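Ancestral D-type dye decolorizing peroxidase (Geotrichum candidum, PDB 7ANV) probably uses its bound haem and hydrogen peroxide to oxidise dyes and other organic substrates, as fungal dye-decolorizing peroxidases do. Local coordinates at residues E21-F26 / H141-V146; F248-K253 / G471-S476. All blocks are in the same frame, centred on the assembly; numbering follows the deposited sequence.

Interaction 1 (E21-F26 / H141-V146)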
loop_
_atom_site.group_PDB
_atom_site.type_symbol
_atom_site.label_atom_id
_atom_site.label_comp_id
_atom_site.label_asym_id
_atom_site.label_seq_id
_atom_site.Cartn_x
_atom_site.Cartn_y
_atom_site.Cartn_z
ATOM N N GLU A 21 -0.512 2.129 14.887
ATOM C CA GLU A 21 -1.877 2.031 14.346
ATOM C C GLU A 21 -2.334 0.604 14.590
ATOM O O GLU A 21 -1.554 -0.311 14.287
ATOM C CB GLU A 21 -1.852 2.399 12.860
ATOM C CG GLU A 21 -3.218 2.463 12.215
ATOM C CD GLU A 21 -3.103 2.884 10.750
ATOM O OE1 GLU A 21 -2.017 2.639 10.144
ATOM O OE2 GLU A 21 -4.103 3.414 10.222
ATOM N N THR A 22 -3.574 0.430 15.020
ATOM C CA THR A 22 -4.145 -0.897 15.263
ATOM C C THR A 22 -5.300 -1.081 14.291
ATOM O O THR A 22 -6.080 -0.144 14.073
ATOM C CB THR A 22 -4.578 -1.071 16.719
ATOM O OG1 THR A 22 -3.390 -1.130 17.507
ATOM C CG2 THR A 22 -5.362 -2.353 16.894
ATOM N N TYR A 23 -5.329 -2.232 13.636
ATOM C CA TYR A 23 -6.452 -2.655 12.783
ATOM C C TYR A 23 -7.256 -3.674 13.570
ATOM O O TYR A 23 -6.712 -4.726 13.902
ATOM C CB TYR A 23 -5.865 -3.215 11.492
ATOM C CG TYR A 23 -5.200 -2.165 10.669
ATOM C CD1 TYR A 23 -3.870 -1.859 10.866
ATOM C CD2 TYR A 23 -5.887 -1.509 9.673
ATOM C CE1 TYR A 23 -3.238 -0.876 10.129
ATOM C CE2 TYR A 23 -5.266 -0.536 8.918
ATOM C CZ TYR A 23 -3.941 -0.236 9.133
ATOM O OH TYR A 23 -3.301 0.717 8.401
ATOM N N PHE A 24 -8.514 -3.346 13.844
ATOM C CA PHE A 24 -9.467 -4.206 14.592
ATOM C C PHE A 24 -10.471 -4.771 13.589
ATOM O O PHE A 24 -11.395 -4.041 13.122
ATOM C CB PHE A 24 -10.087 -3.365 15.707
ATOM C CG PHE A 24 -11.033 -4.103 16.590
ATOM C CD1 PHE A 24 -12.350 -4.291 16.214
ATOM C CD2 PHE A 24 -10.628 -4.526 17.838
ATOM C CE1 PHE A 24 -13.234 -4.917 17.092
ATOM C CE2 PHE A 24 -11.512 -5.154 18.699
ATOM C CZ PHE A 24 -12.808 -5.356 18.308
ATOM N N PHE A 25 -10.271 -6.038 13.217
ATOM C CA PHE A 25 -11.114 -6.707 12.196
ATOM C C PHE A 25 -12.249 -7.376 12.961
ATOM O O PHE A 25 -12.020 -8.083 13.967
ATOM C CB PHE A 25 -10.324 -7.738 11.396
ATOM C CG PHE A 25 -9.208 -7.133 10.600
ATOM C CD1 PHE A 25 -9.457 -6.625 9.329
ATOM C CD2 PHE A 25 -7.921 -7.082 11.091
ATOM C CE1 PHE A 25 -8.430 -6.085 8.584
ATOM C CE2 PHE A 25 -6.901 -6.515 10.347
ATOM C CZ PHE A 25 -7.143 -6.051 9.081
ATOM N N PHE A 26 -13.475 -7.123 12.549
ATOM C CA PHE A 26 -14.632 -7.578 13.340
ATOM C C PHE A 26 -15.660 -8.264 12.464
ATOM O O PHE A 26 -15.715 -8.072 11.248
ATOM C CB PHE A 26 -15.272 -6.415 14.105
ATOM C CG PHE A 26 -15.858 -5.350 13.211
ATOM C CD1 PHE A 26 -17.182 -5.417 12.794
ATOM C CD2 PHE A 26 -15.094 -4.260 12.827
ATOM C CE1 PHE A 26 -17.723 -4.433 11.979
ATOM C CE2 PHE A 26 -15.629 -3.291 11.997
ATOM C CZ PHE A 26 -16.938 -3.369 11.584
ATOM N N HIS A 141 -16.255 -8.736 8.562
ATOM C CA HIS A 141 -17.343 -7.820 8.137
ATOM C C HIS A 141 -16.836 -6.385 8.010
ATOM O O HIS A 141 -17.450 -5.609 7.298
ATOM C CB HIS A 141 -18.495 -7.930 9.102
ATOM C CG HIS A 141 -19.206 -9.242 8.981
ATOM N ND1 HIS A 141 -20.210 -9.605 9.822
ATOM C CD2 HIS A 141 -19.100 -10.225 8.057
ATOM C CE1 HIS A 141 -20.683 -10.799 9.471
ATOM N NE2 HIS A 141 -20.003 -11.221 8.405
ATOM N N GLY A 142 -15.732 -6.078 8.662
ATOM C CA GLY A 142 -15.231 -4.695 8.655
ATOM C C GLY A 142 -13.926 -4.586 9.391
ATOM O O GLY A 142 -13.497 -5.556 10.046
ATOM N N VAL A 143 -13.408 -3.375 9.407
ATOM C CA VAL A 143 -12.182 -3.071 10.144
ATOM C C VAL A 143 -12.334 -1.669 10.686
ATOM O O VAL A 143 -12.804 -0.760 9.988
ATOM C CB VAL A 143 -10.935 -3.251 9.267
ATOM C CG1 VAL A 143 -10.895 -2.370 8.020
ATOM C CG2 VAL A 143 -9.670 -3.058 10.104
ATOM N N ILE A 144 -11.913 -1.525 11.918
ATOM C CA ILE A 144 -11.768 -0.195 12.558
ATOM C C ILE A 144 -10.286 0.062 12.603
ATOM O O ILE A 144 -9.544 -0.782 13.127
ATOM C CB ILE A 144 -12.434 -0.137 13.944
ATOM C CG1 ILE A 144 -13.922 -0.439 13.822
ATOM C CG2 ILE A 144 -12.198 1.224 14.578
ATOM C CD1 ILE A 144 -14.652 -0.551 15.122
ATOM N N LEU A 145 -9.880 1.225 12.106
ATOM C CA LEU A 145 -8.476 1.695 12.115
ATOM C C LEU A 145 -8.329 2.691 13.251
ATOM O O LEU A 145 -9.090 3.692 13.287
ATOM C CB LEU A 145 -8.209 2.483 10.824
ATOM C CG LEU A 145 -8.158 1.779 9.497
ATOM C CD1 LEU A 145 -9.579 1.454 9.037
ATOM C CD2 LEU A 145 -7.456 2.710 8.496
ATOM N N VAL A 146 -7.389 2.484 14.137
ATOM C CA VAL A 146 -7.106 3.484 15.193
ATOM C C VAL A 146 -5.611 3.837 15.113
ATOM O O VAL A 146 -4.758 2.981 15.382
ATOM C CB VAL A 146 -7.516 2.962 16.590
ATOM C CG1 VAL A 146 -7.353 4.066 17.620
ATOM C CG2 VAL A 146 -8.941 2.407 16.594
#
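The ring of Phe26 lies flat over Gly142, whose CA sits 3.9 Å from the ring centroid. Its first torsion (64°) sets CG between the backbone N and the carbonyl carbon, and this folds the ring across the neighbouring strand. Phe26 CE2 also reaches Ile144 CG1 at 3.8 Å. A CB on Gly142 would collide with this ring. With an alanine here in place of Phe26 the ring is gone, which would probably open a gap over Gly142 and leave Ile144 CG1 without the ring beside it. Phe26 O accepts a 2.8 Å hydrogen bond from His141 N and a weak one from Gly142 N; with both residues opposite Phe26 this is a classic beta bulge. On the other face, Val143 CG2 lies over one face of the Phe25 ring, 3.8 Å from the centroid. The same methyl meets the Tyr23 ring at its edge. Leu145 CG approaches Tyr23 CE2 obliquely at 3.7 Å. The antiparallel strands pair Thr22 with Val146 and Phe24 with Ile144 through two backbone hydrogen bonds each. Strand 174-183 flanks 21-26 on its far side. Helix 151-164 packs on Thr22, Ile144 and Val146, whereas strand 391-398 of the second sheet touches Tyr23 and Leu145.

Interaction 2 (F248-K253 / G471-S476)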
loop_
_atom_site.group_PDB
_atom_site.type_symbol
_atom_site.label_atom_id
_atom_site.label_comp_id
_atom_site.label_asym_id
_atom_site.label_seq_id
_atom_site.Cartn_x
_atom_site.Cartn_y
_atom_site.Cartn_z
ATOM N N PHE A 248 -12.503 2.577 -1.691
ATOM C CA PHE A 248 -12.186 1.162 -1.393
ATOM C C PHE A 248 -10.804 1.078 -0.740
ATOM O O PHE A 248 -9.820 1.663 -1.252
ATOM C CB PHE A 248 -12.266 0.309 -2.655
ATOM C CG PHE A 248 -13.665 0.221 -3.179
ATOM C CD1 PHE A 248 -14.513 -0.743 -2.670
ATOM C CD2 PHE A 248 -14.113 1.075 -4.179
ATOM C CE1 PHE A 248 -15.836 -0.818 -3.102
ATOM C CE2 PHE A 248 -15.427 0.985 -4.614
ATOM C CZ PHE A 248 -16.262 0.012 -4.116
ATOM N N LEU A 249 -10.787 0.399 0.405
ATOM C CA LEU A 249 -9.612 0.152 1.240
ATOM C C LEU A 249 -9.148 -1.269 0.952
ATOM O O LEU A 249 -9.818 -2.205 1.354
ATOM C CB LEU A 249 -10.038 0.309 2.697
ATOM C CG LEU A 249 -8.948 0.376 3.773
ATOM C CD1 LEU A 249 -9.540 0.798 5.104
ATOM C CD2 LEU A 249 -8.152 -0.905 3.942
ATOM N N VAL A 250 -7.983 -1.409 0.359
ATOM C CA VAL A 250 -7.308 -2.724 0.210
ATOM C C VAL A 250 -6.362 -2.901 1.389
ATOM O O VAL A 250 -5.454 -2.077 1.546
ATOM C CB VAL A 250 -6.538 -2.814 -1.116
ATOM C CG1 VAL A 250 -5.730 -4.104 -1.145
ATOM C CG2 VAL A 250 -7.465 -2.663 -2.323
ATOM N N PHE A 251 -6.533 -3.993 2.123
ATOM C CA PHE A 251 -5.620 -4.393 3.206
ATOM C C PHE A 251 -4.857 -5.656 2.799
ATOM O O PHE A 251 -5.490 -6.628 2.447
ATOM C CB PHE A 251 -6.382 -4.556 4.525
ATOM C CG PHE A 251 -5.462 -4.803 5.694
ATOM C CD1 PHE A 251 -5.002 -6.088 5.959
ATOM C CD2 PHE A 251 -5.079 -3.767 6.543
ATOM C CE1 PHE A 251 -4.117 -6.316 7.012
ATOM C CE2 PHE A 251 -4.178 -3.989 7.585
ATOM C CZ PHE A 251 -3.717 -5.259 7.818
ATOM N N ARG A 252 -3.537 -5.636 2.923
ATOM C CA ARG A 252 -2.697 -6.831 2.791
ATOM C C ARG A 252 -1.665 -6.869 3.915
ATOM O O ARG A 252 -0.929 -5.906 4.098
ATOM C CB ARG A 252 -1.924 -6.826 1.465
ATOM C CG ARG A 252 -2.773 -6.683 0.227
ATOM C CD ARG A 252 -3.193 -8.011 -0.323
ATOM N NE ARG A 252 -2.097 -8.690 -0.997
ATOM C CZ ARG A 252 -2.044 -9.992 -1.300
ATOM N NH1 ARG A 252 -2.967 -10.852 -0.878
ATOM N NH2 ARG A 252 -1.025 -10.434 -2.028
ATOM N N LYS A 253 -1.645 -7.968 4.642
ATOM C CA LYS A 253 -0.555 -8.256 5.592
ATOM C C LYS A 253 0.585 -8.908 4.815
ATOM O O LYS A 253 0.406 -10.036 4.304
ATOM C CB LYS A 253 -1.043 -9.132 6.745
ATOM C CG LYS A 253 0.052 -9.404 7.751
ATOM C CD LYS A 253 -0.314 -10.369 8.867
ATOM C CE LYS A 253 0.948 -10.714 9.628
ATOM N NZ LYS A 253 0.731 -11.713 10.703
ATOM N N GLY A 471 -5.597 -10.765 3.682
ATOM C CA GLY A 471 -6.164 -9.426 3.680
ATOM C C GLY A 471 -7.573 -9.478 3.195
ATOM O O GLY A 471 -8.149 -10.600 3.110
ATOM N N GLU A 472 -8.155 -8.305 3.046
ATOM C CA GLU A 472 -9.527 -8.182 2.551
ATOM C C GLU A 472 -9.697 -6.859 1.819
ATOM O O GLU A 472 -8.886 -5.918 1.979
ATOM C CB GLU A 472 -10.477 -8.399 3.741
ATOM C CG GLU A 472 -11.935 -8.418 3.319
ATOM C CD GLU A 472 -12.285 -9.451 2.247
ATOM O OE1 GLU A 472 -12.810 -10.527 2.626
ATOM O OE2 GLU A 472 -12.053 -9.192 1.039
ATOM N N TYR A 473 -10.739 -6.811 0.999
ATOM C CA TYR A 473 -11.205 -5.614 0.280
ATOM C C TYR A 473 -12.389 -5.002 1.016
ATOM O O TYR A 473 -13.362 -5.681 1.308
ATOM C CB TYR A 473 -11.621 -6.006 -1.141
ATOM C CG TYR A 473 -10.505 -6.565 -1.982
ATOM C CD1 TYR A 473 -9.185 -6.154 -1.823
ATOM C CD2 TYR A 473 -10.775 -7.482 -2.968
ATOM C CE1 TYR A 473 -8.176 -6.631 -2.639
ATOM C CE2 TYR A 473 -9.777 -7.969 -3.802
ATOM C CZ TYR A 473 -8.471 -7.570 -3.623
ATOM O OH TYR A 473 -7.478 -8.092 -4.409
ATOM N N PHE A 474 -12.244 -3.727 1.390
ATOM C CA PHE A 474 -13.240 -3.016 2.205
ATOM C C PHE A 474 -13.652 -1.741 1.465
ATOM O O PHE A 474 -13.000 -1.327 0.497
ATOM C CB PHE A 474 -12.695 -2.644 3.585
ATOM C CG PHE A 474 -12.148 -3.769 4.423
ATOM C CD1 PHE A 474 -10.811 -4.123 4.379
ATOM C CD2 PHE A 474 -12.973 -4.432 5.308
ATOM C CE1 PHE A 474 -10.338 -5.137 5.188
ATOM C CE2 PHE A 474 -12.513 -5.442 6.127
ATOM C CZ PHE A 474 -11.186 -5.806 6.046
ATOM N N PHE A 475 -14.715 -1.139 1.996
ATOM C CA PHE A 475 -15.245 0.172 1.582
ATOM C C PHE A 475 -15.378 1.086 2.808
ATOM O O PHE A 475 -16.074 0.722 3.763
ATOM C CB PHE A 475 -16.571 0.014 0.872
ATOM C CG PHE A 475 -17.106 1.320 0.353
ATOM C CD1 PHE A 475 -16.506 1.944 -0.719
ATOM C CD2 PHE A 475 -18.222 1.916 0.933
ATOM C CE1 PHE A 475 -16.993 3.155 -1.197
ATOM C CE2 PHE A 475 -18.716 3.106 0.433
ATOM C CZ PHE A 475 -18.096 3.724 -0.599
ATOM N N SER A 476 -14.686 2.235 2.755
ATOM C CA SER A 476 -14.708 3.316 3.772
ATOM C C SER A 476 -15.779 4.299 3.355
ATOM O O SER A 476 -15.531 5.067 2.428
ATOM C CB SER A 476 -13.414 4.033 3.849
ATOM O OG SER A 476 -12.409 3.197 4.384
#
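Phe475 carries CG anti to its backbone N (chi1 -176°), and Phe248 turns CG beside its own N (chi1 -66°). These turns bring the edge of Phe475 against the face of Phe248. CD1 of Phe475 stands over the centre of the Phe248 ring, and the centroids are 5.0 Å apart. The planes meet at 54°, so the edge-to-face pair is tilted. One residue along, Leu249 and Phe474 point the same way from the opposite face of the sheet, with Leu249 CB 4.1 Å from Phe474 CB. The Phe474 ring turns its edge to Leu249 O and to Phe251 CB. Val250 CG1 meets the edge of the Tyr473 ring, in its plane, 3.8 Å from CE1. The Tyr473 hydroxyl is hydrogen-bonded to Asp111.

The backbones join as antiparallel strands. Leu249 N gives a 2.8 Å bond to Phe474 O, but it comes from above the carbonyl plane. Phe251 N meets Glu472 O along a straighter line. The return bond from Glu472 N to Phe251 O is weak. Gly471 CA comes within 3.1 Å of Phe251 O, and a CB there would clash with that oxygen. Glu472 OE2 accepts Tyr473 N through its anti lone pair and also bonds Gln108 N.

This is the edge pairing of a four-stranded antiparallel sheet, with 466-476 outermost next to 247-256. The strand order fits the ferredoxin-like half of the dimeric alpha+beta barrel fold of dye-decolorizing peroxidases. The side chain of Arg252, salt-bridged to Asp117, lies about 6 Å from the bound haem.

How the interactions relate
From the N terminus, strand 20-28 comes first, and interaction 1 closes a loop of 114 residues, rich in helix, when the chain returns at 141-146. Only later does the chain reach 248-253, and interaction 2 closes a longer loop of 217 residues near the C terminus. The two loops follow in series and neither nest nor cross. Each contact lies in its own four-stranded antiparallel sheet, and both sheets have the strand order 2-3-1-4. Interaction 1 pairs the two inner strands, interaction 2 an inner strand with an outer one. The sheets meet face to face: Tyr23 and Phe25 pack edge-to-face with Phe251, and Phe474 touches Phe25 and Gly142. This aromatic layer joins the two halves of the barrel.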